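Local coordinates for alpha-n-acetylglucosaminidase family protein (Clostridium perfringens, PDB 4A42) that probably binds carbohydrate as a family 32 module of a glycoside hydrolase that removes alpha-linked N-acetylglucosamine, at residues Val36-Ser41 and Thr53-Gly58; Lys63-Asp68 and Phe132-Glu137. All blocks are in the same frame, centred on the assembly; numbering follows the deposited sequence. Where two conformers were deposited one is given.

Overall arrangement
Contact 1 and contact 2 follow one another along the chain: the loop pair 36-41 and 53-58 closes before strand 63-69 begins, and that strand then pairs with the end of strand 126-134. Their centres lie about 10 Å apart inside a single F5/8 type C domain, contact 1 near the surface and contact 2 nearer the middle. They meet directly. Thr-37 OG1 is 2.8 Å from Ser-64 N, a probable hydrogen bond, and CZ3 of Trp-55 packs 3.7 Å from CG2 of Val-65. The calcium-bearing loop is thereby fastened to strand 63-69, which lies between strands 33-36 and 126-134 in an antiparallel sheet.

Contact 1 of 2, residues Val36-Ser41 and Thr53-Gly58; sequences VTSNNS and TLWVPG. With CA (calcium ion), chain C.
The long loop between strands 33-36 and 63-69, which carries part of the calcium site, is folded back on itself here, and three hydrogen bonds between Ser-38 and Asn-39 on one limb and Trp-55, Val-56 and Gly-58 on the other hold the two together. The indole N-H of Trp-55 reaches the backbone carbonyl of Ser-38, with NE1 2.8 Å from O and the oxygen only 10° out of the ring plane. Asn-39 O lies at the same edge, 3.5 Å from Trp-55 CD1. Both faces of the indole are met as well: Val-36 CG1 sits over one, 4.2 Å from the centroid of the five-membered ring in a CH-pi contact, while Pro-57 CD lies over the rim of the opposite face. Trp-55 CG stands anti to the backbone N (chi1 168°), which carries the ring across to the 36-41 limb.

Two more bonds hold the residues after the tryptophan. Gly-58 N donates to Ser-38 OG at 2.9 Å, and that hydroxyl also rests against Pro-57. In the conformer given, the amide of Asn-39 joins both limbs: ND2 donates to Val-56 O at 2.9 Å in an almost straight bond (177°), with the acceptor in the amide plane, and OD1 accepts from Ser-41 OG, which approaches from above the carbonyl plane.

At the start of 53-58, Thr-53 chelates the calcium through O at 2.6 Å and OG1 at 2.5 Å from the ion; Asn-45, Asp-48, Asn-50, Gly-142 and Glu-143 complete the site. Inward, Val-36 and Trp-55 pack on Leu-46 and on Val-65 of strand 63-69, and a backbone bond between Trp-55 and Ile-141 ties the loop to strand 141-148.

Contact 2 of 2, residues Lys63-Asp68 and Phe132-Glu137; sequences KSVTFD and FNFNSE
Backbone hydrogen bonds define the pairing of Val-65 with Phe-132: Val-65 N donates to Phe-132 O at 2.9 Å, and Phe-132 N returns a bond to Val-65 O at 2.8 Å. Two residues along, beyond the non-hydrogen-bonded pair Ser-64 and Asn-133, Phe-134 N donates to Lys-63 O. A water bridges the other side of that pair, accepting from Lys-63 N and donating to Phe-134 O, so solvent stands where the second direct bond would be. The strand directions differ by 168°, which makes the pairing antiparallel.

Ser-64 and Asn-133 share one face. Ser-64 OG, anti to its own N (chi1 -175°), swings to 3.1 Å from both Phe-132 O and Asn-133 OD1. The ND2 end of the same amide is bonded to Glu-93 and Ser-91.

The other face carries mostly apolar contacts. Val-65 CG2 meets the edge of the Phe-134 ring, 4.0 Å from CE2. Farther along, Phe-67 and Phe-132 are inclined at 78°, with CD1 of Phe-67 3.7 Å from CE1 of Phe-132. On the same face, the bent chain of Lys-63 brings its CE 3.9 Å from Ser-136 O, and its NZ bonds to Gly-58 O. Ile-144 touches both the Phe-67 and Phe-132 rings, and Ile-141 touches Phe-134, so strand 141-148 of the other sheet packs here. This is the packing of a beta-sandwich, the fold of F5/8 type C domains and family 32 carbohydrate-binding modules.

Contact 1 of 2, residues Val36-Ser41 and Thr53-Gly58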
# COMPACT_ATOMS: atom_id res chain seq x y z
N VAL A 36 -0.43 -7.74 7.29
CA VAL A 36 -0.33 -6.46 7.99
C VAL A 36 0.42 -6.64 9.30
O VAL A 36 0.46 -7.74 9.86
CB VAL A 36 -1.72 -5.84 8.27
CG1 VAL A 36 -2.43 -5.54 6.96
CG2 VAL A 36 -2.56 -6.77 9.14
N THR A 37 1.01 -5.55 9.78
CA THR A 37 1.78 -5.57 11.01
C THR A 37 0.91 -5.48 12.25
O THR A 37 1.35 -5.79 13.35
CB THR A 37 2.81 -4.43 11.04
OG1 THR A 37 2.15 -3.18 10.79
CG2 THR A 37 3.86 -4.66 9.97
N SER A 38 -0.33 -5.05 12.06
CA SER A 38 -1.28 -5.01 13.16
C SER A 38 -2.71 -4.98 12.66
O SER A 38 -2.97 -4.65 11.50
CB SER A 38 -1.03 -3.81 14.07
OG SER A 38 -1.53 -2.63 13.50
N ASN A 39 -3.63 -5.32 13.57
CA ASN A 39 -5.05 -5.32 13.27
C ASN A 39 -5.42 -6.11 12.03
O ASN A 39 -6.03 -5.58 11.09
CB ASN A 39 -5.58 -3.89 13.16
CG ASN A 39 -6.93 -3.73 13.80
OD1 ASN A 39 -7.56 -4.71 14.19
ND2 ASN A 39 -7.39 -2.48 13.93
N ASN A 40 -5.06 -7.38 12.04
CA ASN A 40 -5.32 -8.28 10.95
C ASN A 40 -6.81 -8.39 10.64
O ASN A 40 -7.17 -8.68 9.50
CB ASN A 40 -4.73 -9.65 11.29
CG ASN A 40 -4.85 -10.63 10.16
OD1 ASN A 40 -4.22 -10.46 9.11
ND2 ASN A 40 -5.66 -11.65 10.35
N SER A 41 -7.66 -8.16 11.64
CA SER A 41 -9.11 -8.26 11.50
C SER A 41 -9.65 -7.28 10.46
O SER A 41 -10.72 -7.48 9.90
CB SER A 41 -9.82 -8.00 12.83
OG SER A 41 -9.58 -6.67 13.29
N THR A 53 -14.24 1.63 4.26
CA THR A 53 -13.91 0.56 5.18
C THR A 53 -12.40 0.65 5.37
O THR A 53 -11.65 0.57 4.42
CB THR A 53 -14.30 -0.82 4.66
OG1 THR A 53 -13.65 -1.09 3.42
CG2 THR A 53 -15.83 -0.93 4.49
N LEU A 54 -11.99 0.83 6.61
CA LEU A 54 -10.62 1.18 6.94
C LEU A 54 -9.79 0.12 7.63
O LEU A 54 -10.32 -0.70 8.34
CB LEU A 54 -10.63 2.40 7.84
CG LEU A 54 -11.70 3.44 7.51
CD1 LEU A 54 -11.66 4.51 8.56
CD2 LEU A 54 -11.46 4.02 6.14
N TRP A 55 -8.48 0.18 7.40
CA TRP A 55 -7.51 -0.57 8.18
C TRP A 55 -6.83 0.47 9.07
O TRP A 55 -6.27 1.43 8.59
CB TRP A 55 -6.50 -1.30 7.30
CG TRP A 55 -5.32 -1.84 8.07
CD1 TRP A 55 -5.30 -2.94 8.88
CD2 TRP A 55 -3.99 -1.30 8.10
NE1 TRP A 55 -4.04 -3.11 9.41
CE2 TRP A 55 -3.22 -2.13 8.94
CE3 TRP A 55 -3.37 -0.21 7.49
CZ2 TRP A 55 -1.88 -1.89 9.19
CZ3 TRP A 55 -2.04 0.03 7.75
CH2 TRP A 55 -1.31 -0.81 8.58
N VAL A 56 -6.93 0.27 10.37
CA VAL A 56 -6.39 1.21 11.34
C VAL A 56 -5.40 0.47 12.20
O VAL A 56 -5.79 -0.27 13.08
CB VAL A 56 -7.52 1.72 12.23
CG1 VAL A 56 -7.01 2.70 13.24
CG2 VAL A 56 -8.61 2.36 11.39
N PRO A 57 -4.13 0.72 11.98
CA PRO A 57 -3.11 0.03 12.75
C PRO A 57 -3.07 0.52 14.17
O PRO A 57 -3.58 1.56 14.51
CB PRO A 57 -1.81 0.39 12.02
CG PRO A 57 -2.13 1.61 11.27
CD PRO A 57 -3.54 1.44 10.85
N GLY A 58 -2.46 -0.30 15.01
CA GLY A 58 -2.22 0.02 16.38
C GLY A 58 -0.87 0.76 16.48
O GLY A 58 -0.41 1.34 15.53
CA CA C . -11.69 -0.40 2.00

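Contact 2 of 2, residues Lys63-Asp68 and Phe132-Glu137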
# COMPACT_ATOMS: atom_id res chain seq x y z
N LYS A 63 4.47 0.40 11.26
CA LYS A 63 3.20 0.02 10.70
C LYS A 63 3.42 -0.30 9.22
O LYS A 63 3.91 0.53 8.49
CB LYS A 63 2.19 1.15 10.83
CG LYS A 63 1.88 1.59 12.21
CD LYS A 63 1.22 2.92 12.20
CE LYS A 63 1.91 3.85 13.12
NZ LYS A 63 1.63 3.55 14.54
N SER A 64 3.08 -1.51 8.80
CA SER A 64 3.38 -1.91 7.46
C SER A 64 2.35 -2.87 6.86
O SER A 64 1.72 -3.61 7.57
CB SER A 64 4.76 -2.55 7.46
OG SER A 64 5.18 -2.87 6.17
N VAL A 65 2.22 -2.84 5.54
CA VAL A 65 1.36 -3.76 4.79
C VAL A 65 2.17 -4.34 3.63
O VAL A 65 2.85 -3.60 2.94
CB VAL A 65 0.16 -3.01 4.19
CG1 VAL A 65 -0.73 -3.96 3.38
CG2 VAL A 65 -0.64 -2.28 5.27
N THR A 66 2.09 -5.65 3.42
CA THR A 66 2.76 -6.26 2.26
C THR A 66 1.77 -7.03 1.40
O THR A 66 1.08 -7.93 1.89
CB THR A 66 3.88 -7.22 2.69
OG1 THR A 66 4.88 -6.50 3.42
CG2 THR A 66 4.53 -7.86 1.46
N PHE A 67 1.68 -6.67 0.12
CA PHE A 67 0.88 -7.44 -0.83
C PHE A 67 1.78 -8.43 -1.55
O PHE A 67 2.88 -8.07 -1.99
CB PHE A 67 0.22 -6.54 -1.89
CG PHE A 67 -0.87 -5.67 -1.35
CD1 PHE A 67 -0.56 -4.46 -0.75
CD2 PHE A 67 -2.20 -6.04 -1.48
CE1 PHE A 67 -1.57 -3.65 -0.26
CE2 PHE A 67 -3.21 -5.23 -0.99
CZ PHE A 67 -2.89 -4.04 -0.38
N ASP A 68 1.32 -9.67 -1.65
CA ASP A 68 1.97 -10.69 -2.46
C ASP A 68 1.06 -10.91 -3.66
O ASP A 68 -0.00 -11.51 -3.54
CB ASP A 68 2.15 -11.98 -1.65
CG ASP A 68 2.85 -13.09 -2.44
OD1 ASP A 68 3.07 -12.93 -3.65
OD2 ASP A 68 3.18 -14.13 -1.83
N PHE A 132 4.15 -1.37 1.92
CA PHE A 132 3.82 -0.01 2.30
C PHE A 132 4.21 0.19 3.75
O PHE A 132 3.82 -0.59 4.61
CB PHE A 132 2.31 0.24 2.14
CG PHE A 132 1.83 0.12 0.73
CD1 PHE A 132 1.60 -1.13 0.16
CD2 PHE A 132 1.62 1.25 -0.05
CE1 PHE A 132 1.18 -1.24 -1.16
CE2 PHE A 132 1.18 1.14 -1.36
CZ PHE A 132 0.97 -0.11 -1.92
N ASN A 133 4.99 1.22 4.02
CA ASN A 133 5.35 1.53 5.39
C ASN A 133 4.75 2.88 5.74
O ASN A 133 4.80 3.80 4.94
CB ASN A 133 6.87 1.55 5.53
CG ASN A 133 7.51 0.35 4.88
OD1 ASN A 133 7.35 -0.78 5.36
ND2 ASN A 133 8.21 0.57 3.77
N PHE A 134 4.16 2.97 6.93
CA PHE A 134 3.50 4.21 7.34
C PHE A 134 4.12 4.71 8.63
O PHE A 134 4.20 3.98 9.61
CB PHE A 134 2.00 3.99 7.52
CG PHE A 134 1.32 3.47 6.29
CD1 PHE A 134 1.12 4.29 5.19
CD2 PHE A 134 0.90 2.15 6.22
CE1 PHE A 134 0.52 3.81 4.05
CE2 PHE A 134 0.27 1.66 5.07
CZ PHE A 134 0.08 2.50 3.99
N ASN A 135 4.60 5.95 8.60
CA ASN A 135 5.20 6.54 9.79
C ASN A 135 4.52 7.76 10.37
O ASN A 135 5.08 8.41 11.21
CB ASN A 135 6.69 6.79 9.60
CG ASN A 135 6.98 7.76 8.51
OD1 ASN A 135 6.88 7.42 7.35
ND2 ASN A 135 7.36 8.97 8.87
N SER A 136 3.34 8.10 9.89
CA SER A 136 2.60 9.20 10.47
C SER A 136 1.70 8.70 11.60
O SER A 136 1.62 7.52 11.87
CB SER A 136 1.78 9.94 9.41
OG SER A 136 1.25 9.05 8.48
N GLU A 137 1.07 9.65 12.27
CA GLU A 137 0.09 9.35 13.29
C GLU A 137 -1.30 9.28 12.67
O GLU A 137 -1.54 9.82 11.61
CB GLU A 137 0.12 10.43 14.36
CG GLU A 137 1.42 10.50 15.13
CD GLU A 137 1.74 9.19 15.82
OE1 GLU A 137 0.80 8.57 16.34
OE2 GLU A 137 2.91 8.76 15.84
O HOH W 1 5.08 3.29 11.99